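Glyoxalase family protein (Bacillus cereus, PDB 1SS4) is of unknown function but belongs to the metal-binding glyoxalase (vicinal oxygen chelate) superfamily, and may act as a methylmalonyl-CoA epimerase. Local coordinates at residues S27-E30 with E31-L34; D107-V110 with S111-T114; S75-L78 with T79-T82. All blocks are in the same frame, centred on the assembly; numbering follows the deposited sequence.

Contact 1: residues S27-E30 with E31-L34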
ATOM      1  N   SER A  27       9.800   6.346  13.389  1.00 29.03           N
ATOM      2  CA  SER A  27       9.202   6.920  14.593  1.00 30.18           C
ATOM      3  C   SER A  27       7.682   7.046  14.483  1.00 29.88           C
ATOM      4  O   SER A  27       6.945   6.702  15.408  1.00 30.82           O
ATOM      5  CB  SER A  27       9.820   8.294  14.872  1.00 32.97           C
ATOM      6  OG  SER A  27       9.127   8.956  15.916  1.00 35.88           O
ATOM      7  N   PHE A  28       7.213   7.537  13.342  1.00 28.09           N
ATOM      8  CA  PHE A  28       5.786   7.708  13.113  1.00 27.61           C
ATOM      9  C   PHE A  28       4.998   6.395  13.152  1.00 26.36           C
ATOM     10  O   PHE A  28       3.977   6.299  13.827  1.00 26.32           O
ATOM     11  CB  PHE A  28       5.551   8.400  11.767  1.00 26.91           C
ATOM     12  CG  PHE A  28       4.103   8.563  11.423  1.00 29.29           C
ATOM     13  CD1 PHE A  28       3.307   9.464  12.130  1.00 29.00           C
ATOM     14  CD2 PHE A  28       3.525   7.802  10.418  1.00 29.51           C
ATOM     15  CE1 PHE A  28       1.950   9.599  11.834  1.00 29.33           C
ATOM     16  CE2 PHE A  28       2.165   7.926  10.114  1.00 31.50           C
ATOM     17  CZ  PHE A  28       1.380   8.826  10.823  1.00 31.38           C
ATOM     18  N   PHE A  29       5.461   5.376  12.433  1.00 24.75           N
ATOM     19  CA  PHE A  29       4.727   4.130  12.439  1.00 24.51           C
ATOM     20  C   PHE A  29       4.802   3.432  13.793  1.00 25.60           C
ATOM     21  O   PHE A  29       3.902   2.676  14.149  1.00 25.71           O
ATOM     22  CB  PHE A  29       5.175   3.270  11.260  1.00 23.75           C
ATOM     23  CG  PHE A  29       4.588   3.748   9.944  1.00 23.39           C
ATOM     24  CD1 PHE A  29       3.247   3.512   9.649  1.00 24.46           C
ATOM     25  CD2 PHE A  29       5.339   4.513   9.066  1.00 24.82           C
ATOM     26  CE1 PHE A  29       2.655   4.042   8.490  1.00 24.69           C
ATOM     27  CE2 PHE A  29       4.763   5.055   7.894  1.00 26.97           C
ATOM     28  CZ  PHE A  29       3.417   4.817   7.611  1.00 23.59           C
ATOM     29  N   GLU A  30       5.841   3.727  14.571  1.00 30.36           N
ATOM     30  CA  GLU A  30       5.937   3.142  15.910  1.00 32.79           C
ATOM     31  C   GLU A  30       4.802   3.709  16.753  1.00 33.04           C
ATOM     32  O   GLU A  30       4.187   2.987  17.536  1.00 33.64           O
ATOM     33  CB  GLU A  30       7.279   3.460  16.563  1.00 33.04           C
ATOM     34  CG  GLU A  30       8.416   2.610  16.035  1.00 35.63           C
ATOM     35  CD  GLU A  30       9.763   3.064  16.547  1.00 37.34           C
ATOM     36  OE1 GLU A  30       9.812   4.121  17.218  1.00 39.06           O
ATOM     37  OE2 GLU A  30      10.772   2.370  16.269  1.00 36.49           O
ATOM     38  N   GLU A  31       4.517   4.997  16.566  1.00 33.73           N
ATOM     39  CA  GLU A  31       3.441   5.684  17.280  1.00 33.50           C
ATOM     40  C   GLU A  31       2.078   5.116  16.893  1.00 33.40           C
ATOM     41  O   GLU A  31       1.162   5.065  17.710  1.00 31.41           O
ATOM     42  CB  GLU A  31       3.463   7.179  16.957  1.00 36.98           C
ATOM     43  CG  GLU A  31       4.652   7.935  17.521  1.00 42.71           C
ATOM     44  CD  GLU A  31       4.546   8.160  19.027  1.00 45.81           C
ATOM     45  OE1 GLU A  31       3.489   8.635  19.493  1.00 48.77           O
ATOM     46  OE2 GLU A  31       5.526   7.869  19.741  1.00 48.54           O
ATOM     47  N   ILE A  32       1.942   4.711  15.632  1.00 29.92           N
ATOM     48  CA  ILE A  32       0.705   4.118  15.153  1.00 28.89           C
ATOM     49  C   ILE A  32       0.545   2.757  15.835  1.00 27.83           C
ATOM     50  O   ILE A  32      -0.563   2.269  16.025  1.00 27.83           O
ATOM     51  CB  ILE A  32       0.752   3.876  13.619  1.00 30.19           C
ATOM     52  CG1 ILE A  32       0.762   5.212  12.871  1.00 30.65           C
ATOM     53  CG2 ILE A  32      -0.416   2.978  13.198  1.00 29.64           C
ATOM     54  CD1 ILE A  32      -0.597   5.884  12.791  1.00 35.66           C
ATOM     55  N   GLY A  33       1.662   2.120  16.155  1.00 28.72           N
ATOM     56  CA  GLY A  33       1.579   0.830  16.808  1.00 28.62           C
ATOM     57  C   GLY A  33       2.337  -0.303  16.156  1.00 28.99           C
ATOM     58  O   GLY A  33       2.258  -1.436  16.635  1.00 28.59           O
ATOM     59  N   LEU A  34       3.044  -0.030  15.058  1.00 28.65           N
ATOM     60  CA  LEU A  34       3.821  -1.085  14.416  1.00 27.11           C
ATOM     61  C   LEU A  34       5.191  -1.184  15.086  1.00 28.64           C
ATOM     62  O   LEU A  34       5.683  -0.219  15.685  1.00 27.25           O
ATOM     63  CB  LEU A  34       4.008  -0.823  12.917  1.00 28.30           C
ATOM     64  CG  LEU A  34       2.730  -1.002  12.095  1.00 27.74           C
ATOM     65  CD1 LEU A  34       2.010   0.331  11.970  1.00 27.30           C
ATOM     66  CD2 LEU A  34       3.096  -1.553  10.711  1.00 27.40           C
TER
HETATM   67  O   HOH W   1       7.814   7.440  18.303  1.00 45.74           O
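E31 N bonds to S27 O, and I32 N to F28 O, in the last turn of helix 22-32. At G33 the chain leaves the helix with a positive phi of 126°. F29 O then accepts two bonds, from L34 N at 3.0 Å and from G33 N at 3.1 Å, and the two donors approach from opposite faces of the carbonyl plane. G33 N also makes a weak bond to E30 O, at 3.0 Å. Beyond the turn, L34 O lies 3.4 Å from E30 CA in an almost straight CA-H...O contact.

F28 packs on I32 and F29 on L34. F28 starts away from residues 31-34, but with CG anti to the backbone N (chi1 178°) the far end of its ring reaches I32. F28 CZ is 4.1 Å from I32 CD1, and I32 CG1 lies over one ring face, near the rim. The F29 ring meets L34 at its edge, F29 CD1 to L34 CD1 at 4.1 Å, and these two side chains run side by side. F28 CD2 sits over the centre of one F29 face. On the polar flank a water donates to both S27 O and E31 OE2, 2.7 Å from the latter, and so ties the carboxylate to the helix backbone. F29 and L34 pack on M63 and I72 of the sheet. This is a Schellman motif with G33 as C-prime residue, ending the helix just before strand 35-42.

Contact 2: residues D107-V110 with S111-T114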
ATOM      1  N   ASP A 107      -9.619   8.734  19.031  1.00 37.13           N
ATOM      2  CA  ASP A 107      -9.397  10.080  19.551  1.00 39.09           C
ATOM      3  C   ASP A 107      -8.003  10.228  20.169  1.00 38.52           C
ATOM      4  O   ASP A 107      -7.307  11.208  19.910  1.00 39.33           O
ATOM      5  CB  ASP A 107     -10.480  10.460  20.572  1.00 41.31           C
ATOM      6  CG  ASP A 107     -11.839  10.705  19.926  1.00 42.87           C
ATOM      7  OD1 ASP A 107     -11.902  11.281  18.816  1.00 43.18           O
ATOM      8  OD2 ASP A 107     -12.861  10.340  20.544  1.00 46.15           O
ATOM      9  N   GLU A 108      -7.582   9.259  20.973  1.00 39.22           N
ATOM     10  CA  GLU A 108      -6.259   9.324  21.581  1.00 40.76           C
ATOM     11  C   GLU A 108      -5.205   9.315  20.468  1.00 40.61           C
ATOM     12  O   GLU A 108      -4.245  10.090  20.495  1.00 40.88           O
ATOM     13  CB  GLU A 108      -6.047   8.130  22.516  1.00 42.23           C
ATOM     14  CG  GLU A 108      -4.848   8.220  23.450  1.00 46.90           C
ATOM     15  CD  GLU A 108      -3.510   8.105  22.737  1.00 51.16           C
ATOM     16  OE1 GLU A 108      -3.341   7.163  21.929  1.00 52.31           O
ATOM     17  OE2 GLU A 108      -2.620   8.949  22.995  1.00 53.42           O
HETATM   18  N   MSE A 109      -5.396   8.449  19.477  1.00 40.68           N
HETATM   19  CA  MSE A 109      -4.443   8.348  18.369  1.00 39.43           C
HETATM   20  C   MSE A 109      -4.377   9.643  17.564  1.00 38.98           C
HETATM   21  O   MSE A 109      -3.291  10.092  17.187  1.00 39.30           O
HETATM   22  CB  MSE A 109      -4.814   7.182  17.447  1.00 39.55           C
HETATM   23  CG  MSE A 109      -3.780   6.916  16.354  1.00 39.91           C
HETATM   24 SE   MSE A 109      -2.012   6.503  17.042  0.92 42.26          SE
HETATM   25  CE  MSE A 109      -2.302   4.637  17.435  1.00 41.04           C
ATOM     26  N   VAL A 110      -5.532  10.244  17.295  1.00 38.23           N
ATOM     27  CA  VAL A 110      -5.554  11.494  16.540  1.00 39.55           C
ATOM     28  C   VAL A 110      -4.906  12.592  17.378  1.00 40.84           C
ATOM     29  O   VAL A 110      -4.088  13.369  16.882  1.00 40.00           O
ATOM     30  CB  VAL A 110      -7.003  11.929  16.167  1.00 40.19           C
ATOM     31  CG1 VAL A 110      -6.988  13.335  15.579  1.00 40.37           C
ATOM     32  CG2 VAL A 110      -7.594  10.959  15.154  1.00 39.33           C
ATOM     33  N   SER A 111      -5.258  12.644  18.657  1.00 41.76           N
ATOM     34  CA  SER A 111      -4.684  13.654  19.522  1.00 42.29           C
ATOM     35  C   SER A 111      -3.165  13.519  19.531  1.00 41.87           C
ATOM     36  O   SER A 111      -2.453  14.478  19.249  1.00 41.73           O
ATOM     37  CB  SER A 111      -5.238  13.519  20.943  1.00 44.55           C
ATOM     38  OG  SER A 111      -4.682  14.510  21.798  1.00 47.75           O
ATOM     39  N   ARG A 112      -2.673  12.320  19.834  1.00 41.71           N
ATOM     40  CA  ARG A 112      -1.237  12.066  19.891  1.00 42.51           C
ATOM     41  C   ARG A 112      -0.481  12.359  18.595  1.00 42.09           C
ATOM     42  O   ARG A 112       0.533  13.053  18.610  1.00 41.04           O
ATOM     43  CB  ARG A 112      -0.977  10.618  20.287  1.00 45.20           C
ATOM     44  CG  ARG A 112       0.486  10.311  20.538  1.00 48.21           C
ATOM     45  CD  ARG A 112       0.758   8.846  20.348  1.00 50.41           C
ATOM     46  NE  ARG A 112      -0.255   8.018  20.989  1.00 50.86           N
ATOM     47  CZ  ARG A 112      -0.353   6.710  20.800  1.00 52.08           C
ATOM     48  NH1 ARG A 112       0.500   6.095  19.991  1.00 52.51           N
ATOM     49  NH2 ARG A 112      -1.299   6.012  21.408  1.00 51.45           N
ATOM     50  N   LEU A 113      -0.961  11.811  17.481  1.00 40.52           N
ATOM     51  CA  LEU A 113      -0.307  12.014  16.187  1.00 39.88           C
ATOM     52  C   LEU A 113      -0.259  13.485  15.780  1.00 39.84           C
ATOM     53  O   LEU A 113       0.762  13.964  15.285  1.00 40.76           O
ATOM     54  CB  LEU A 113      -1.017  11.208  15.089  1.00 37.16           C
ATOM     55  CG  LEU A 113      -0.923   9.673  15.119  1.00 37.36           C
ATOM     56  CD1 LEU A 113      -1.586   9.100  13.863  1.00 34.27           C
ATOM     57  CD2 LEU A 113       0.526   9.234  15.168  1.00 35.33           C
ATOM     58  N   THR A 114      -1.359  14.203  15.973  1.00 42.32           N
ATOM     59  CA  THR A 114      -1.383  15.609  15.610  1.00 45.37           C
ATOM     60  C   THR A 114      -0.439  16.377  16.539  1.00 47.42           C
ATOM     61  O   THR A 114       0.141  17.387  16.147  1.00 46.19           O
ATOM     62  CB  THR A 114      -2.825  16.206  15.667  1.00 46.66           C
ATOM     63  OG1 THR A 114      -3.438  15.890  16.919  1.00 46.22           O
ATOM     64  CG2 THR A 114      -3.684  15.649  14.538  1.00 45.96           C
TER
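S111 N bonds to D107 O at 2.8 Å, one turn back in the alpha-helix 106-115, and the same i to i+4 pattern runs through 107-114. S111 OG is hydrogen-bonded to K115 NZ, just beyond the segment. R112 makes an i to i+4 Glu-Arg salt bridge to E108 along the side of the helix. Its guanidinium and the carboxylate are nearly coplanar, 29° apart. R112 NE gives a straight bond to E108 OE2 (3.2 Å, 166°). OE2 lies in the guanidinium plane and accepts with its syn lone pair. R112 NH2 to E108 OE1 is modelled at 2.4 Å, too short to be taken literally. E108 OE1 has a second partner in N7 ND2 of the second subunit, at the dimer contact. M109, a selenomethionine, lays its SE over one face of the guanidinium, offset toward the rim and 3.9 Å from R112 NH1. CG anti to the backbone N and a bend at chi2 (59°) bring SE there. L113 packs its CG against the same SE, also at 3.9 Å; both M109 and L113 touch L146 of strand 143-149. At T114 the methyl CG2 is 4.2 Å from V110 CG1, while OG1 lies 2.6 Å from V110 O and 2.9 Å from S111 O.

Contact 3: residues S75-L78 with T79-T82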
ATOM      1  N   SER A  75      11.612   2.642   2.769  1.00 24.44           N
ATOM      2  CA  SER A  75      12.846   2.743   1.995  1.00 25.81           C
ATOM      3  C   SER A  75      13.300   4.192   1.833  1.00 25.25           C
ATOM      4  O   SER A  75      12.481   5.097   1.660  1.00 24.22           O
ATOM      5  CB  SER A  75      12.660   2.148   0.593  1.00 25.73           C
ATOM      6  OG  SER A  75      12.570   0.738   0.652  1.00 34.07           O
ATOM      7  N   ARG A  76      14.611   4.387   1.888  1.00 25.05           N
ATOM      8  CA  ARG A  76      15.227   5.697   1.696  1.00 28.67           C
ATOM      9  C   ARG A  76      16.356   5.512   0.682  1.00 27.58           C
ATOM     10  O   ARG A  76      17.272   4.710   0.900  1.00 27.29           O
ATOM     11  CB  ARG A  76      15.812   6.227   3.004  1.00 30.69           C
ATOM     12  CG  ARG A  76      16.481   7.581   2.844  1.00 39.57           C
ATOM     13  CD  ARG A  76      17.002   8.088   4.182  1.00 42.74           C
ATOM     14  NE  ARG A  76      18.077   7.253   4.723  1.00 45.59           N
ATOM     15  CZ  ARG A  76      19.354   7.351   4.360  1.00 47.79           C
ATOM     16  NH1 ARG A  76      19.725   8.247   3.449  1.00 47.91           N
ATOM     17  NH2 ARG A  76      20.262   6.561   4.917  1.00 47.63           N
ATOM     18  N   PHE A  77      16.282   6.239  -0.430  1.00 28.52           N
ATOM     19  CA  PHE A  77      17.298   6.152  -1.471  1.00 29.64           C
ATOM     20  C   PHE A  77      18.519   7.023  -1.156  1.00 30.46           C
ATOM     21  O   PHE A  77      18.369   8.185  -0.838  1.00 30.69           O
ATOM     22  CB  PHE A  77      16.714   6.607  -2.815  1.00 26.62           C
ATOM     23  CG  PHE A  77      15.952   5.530  -3.552  1.00 28.28           C
ATOM     24  CD1 PHE A  77      16.618   4.638  -4.391  1.00 25.60           C
ATOM     25  CD2 PHE A  77      14.575   5.387  -3.385  1.00 25.32           C
ATOM     26  CE1 PHE A  77      15.920   3.609  -5.052  1.00 24.97           C
ATOM     27  CE2 PHE A  77      13.875   4.372  -4.032  1.00 23.93           C
ATOM     28  CZ  PHE A  77      14.545   3.476  -4.869  1.00 27.10           C
ATOM     29  N   LEU A  78      19.718   6.448  -1.219  1.00 32.77           N
ATOM     30  CA  LEU A  78      20.940   7.236  -1.029  1.00 33.00           C
ATOM     31  C   LEU A  78      21.318   7.559  -2.482  1.00 33.60           C
ATOM     32  O   LEU A  78      21.577   8.708  -2.841  1.00 36.20           O
ATOM     33  CB  LEU A  78      22.016   6.410  -0.340  1.00 35.34           C
ATOM     34  CG  LEU A  78      21.834   6.178   1.166  1.00 38.36           C
ATOM     35  CD1 LEU A  78      20.631   5.280   1.444  1.00 38.16           C
ATOM     36  CD2 LEU A  78      23.095   5.544   1.720  1.00 41.94           C
ATOM     37  N   THR A  79      21.311   6.532  -3.320  1.00 30.90           N
ATOM     38  CA  THR A  79      21.566   6.690  -4.751  1.00 31.86           C
ATOM     39  C   THR A  79      20.725   5.646  -5.498  1.00 30.86           C
ATOM     40  O   THR A  79      20.538   4.521  -5.012  1.00 30.27           O
ATOM     41  CB  THR A  79      23.056   6.469  -5.121  1.00 32.35           C
ATOM     42  OG1 THR A  79      23.467   5.179  -4.661  1.00 35.10           O
ATOM     43  CG2 THR A  79      23.941   7.545  -4.496  1.00 36.93           C
ATOM     44  N   PRO A  80      20.157   6.026  -6.655  1.00 28.62           N
ATOM     45  CA  PRO A  80      20.261   7.357  -7.261  1.00 28.37           C
ATOM     46  C   PRO A  80      19.316   8.226  -6.447  1.00 27.90           C
ATOM     47  O   PRO A  80      18.502   7.698  -5.710  1.00 27.02           O
ATOM     48  CB  PRO A  80      19.717   7.132  -8.661  1.00 27.95           C
ATOM     49  CG  PRO A  80      18.611   6.121  -8.402  1.00 28.64           C
ATOM     50  CD  PRO A  80      19.314   5.141  -7.481  1.00 28.99           C
ATOM     51  N   PRO A  81      19.396   9.561  -6.565  1.00 29.11           N
ATOM     52  CA  PRO A  81      18.435  10.302  -5.738  1.00 26.37           C
ATOM     53  C   PRO A  81      16.991  10.140  -6.229  1.00 25.34           C
ATOM     54  O   PRO A  81      16.744   9.711  -7.364  1.00 24.59           O
ATOM     55  CB  PRO A  81      18.920  11.742  -5.867  1.00 30.25           C
ATOM     56  CG  PRO A  81      19.390  11.792  -7.272  1.00 28.92           C
ATOM     57  CD  PRO A  81      20.203  10.486  -7.383  1.00 29.35           C
ATOM     58  N   THR A  82      16.024  10.474  -5.385  1.00 23.42           N
ATOM     59  CA  THR A  82      14.646  10.377  -5.841  1.00 22.52           C
ATOM     60  C   THR A  82      14.459  11.531  -6.852  1.00 22.31           C
ATOM     61  O   THR A  82      15.175  12.537  -6.810  1.00 23.28           O
ATOM     62  CB  THR A  82      13.650  10.459  -4.645  1.00 24.28           C
ATOM     63  OG1 THR A  82      14.025  11.525  -3.781  1.00 21.82           O
ATOM     64  CG2 THR A  82      13.686   9.153  -3.823  1.00 23.88           C
TER
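The F77 ring meets 79-82 at its edge and obliquely. At the edge, T79 O lies in the ring plane, 4.0 Å from F77 CD1. P80 CD comes within 4.1 Å of the same F77 CD1. P80 O approaches obliquely, 3.6 Å from F77 CB. T82 CG2 also comes in obliquely, on the same side of the ring plane as P80 O, 3.9 Å from F77 CD2, with the two side chains crossing at a slant. F77 thus sits inside the bend of the chain, its CB directed at the residues that follow.

The chain turns a corner at L78, and the T79-P80 peptide bond is cis. P80 O is buried by the contact and has no polar partner in the model. The T79 methyl is placed beside the backbone N, with OG1 between N and the carbonyl carbon (chi1 56°), and this CG2 is 3.1 Å from L78 O. L78 and T79 both pair with C57, forming a classic beta bulge at the end of strand 71-79.

The second subunit closes in with V91 against F77, N92 against P80 and L94 against T82, and its N92 ND2 bonds to P81 O. Within the chain, two strands flank strand 71-79 in its sheet. F77 touches V58 of strand 57-64 and V18 of strand 9-18, and T82 also packs on V18. L53 and Q56, in the loop after helix 45-51, adjoin F77.

Contacts 1 and 2 touch each other, with centres 12 Å apart. Helices 22-32 and 106-115 meet there: I32 CD1 is 3.5 Å from L113 CD1, and R112 NH1 lies 2.6 Å from E31 O. E31 OE1 and R112 NH1 add a weak, long ion pair. Contact 3 stands apart. Its centre is 22 Å from that of contact 1 and 31 Å from that of contact 2, which lies on the opposite side of the chain's centre. The T82 side chain of contact 3 is about 11 Å from a bound sodium ion. All three contacts reach the second subunit.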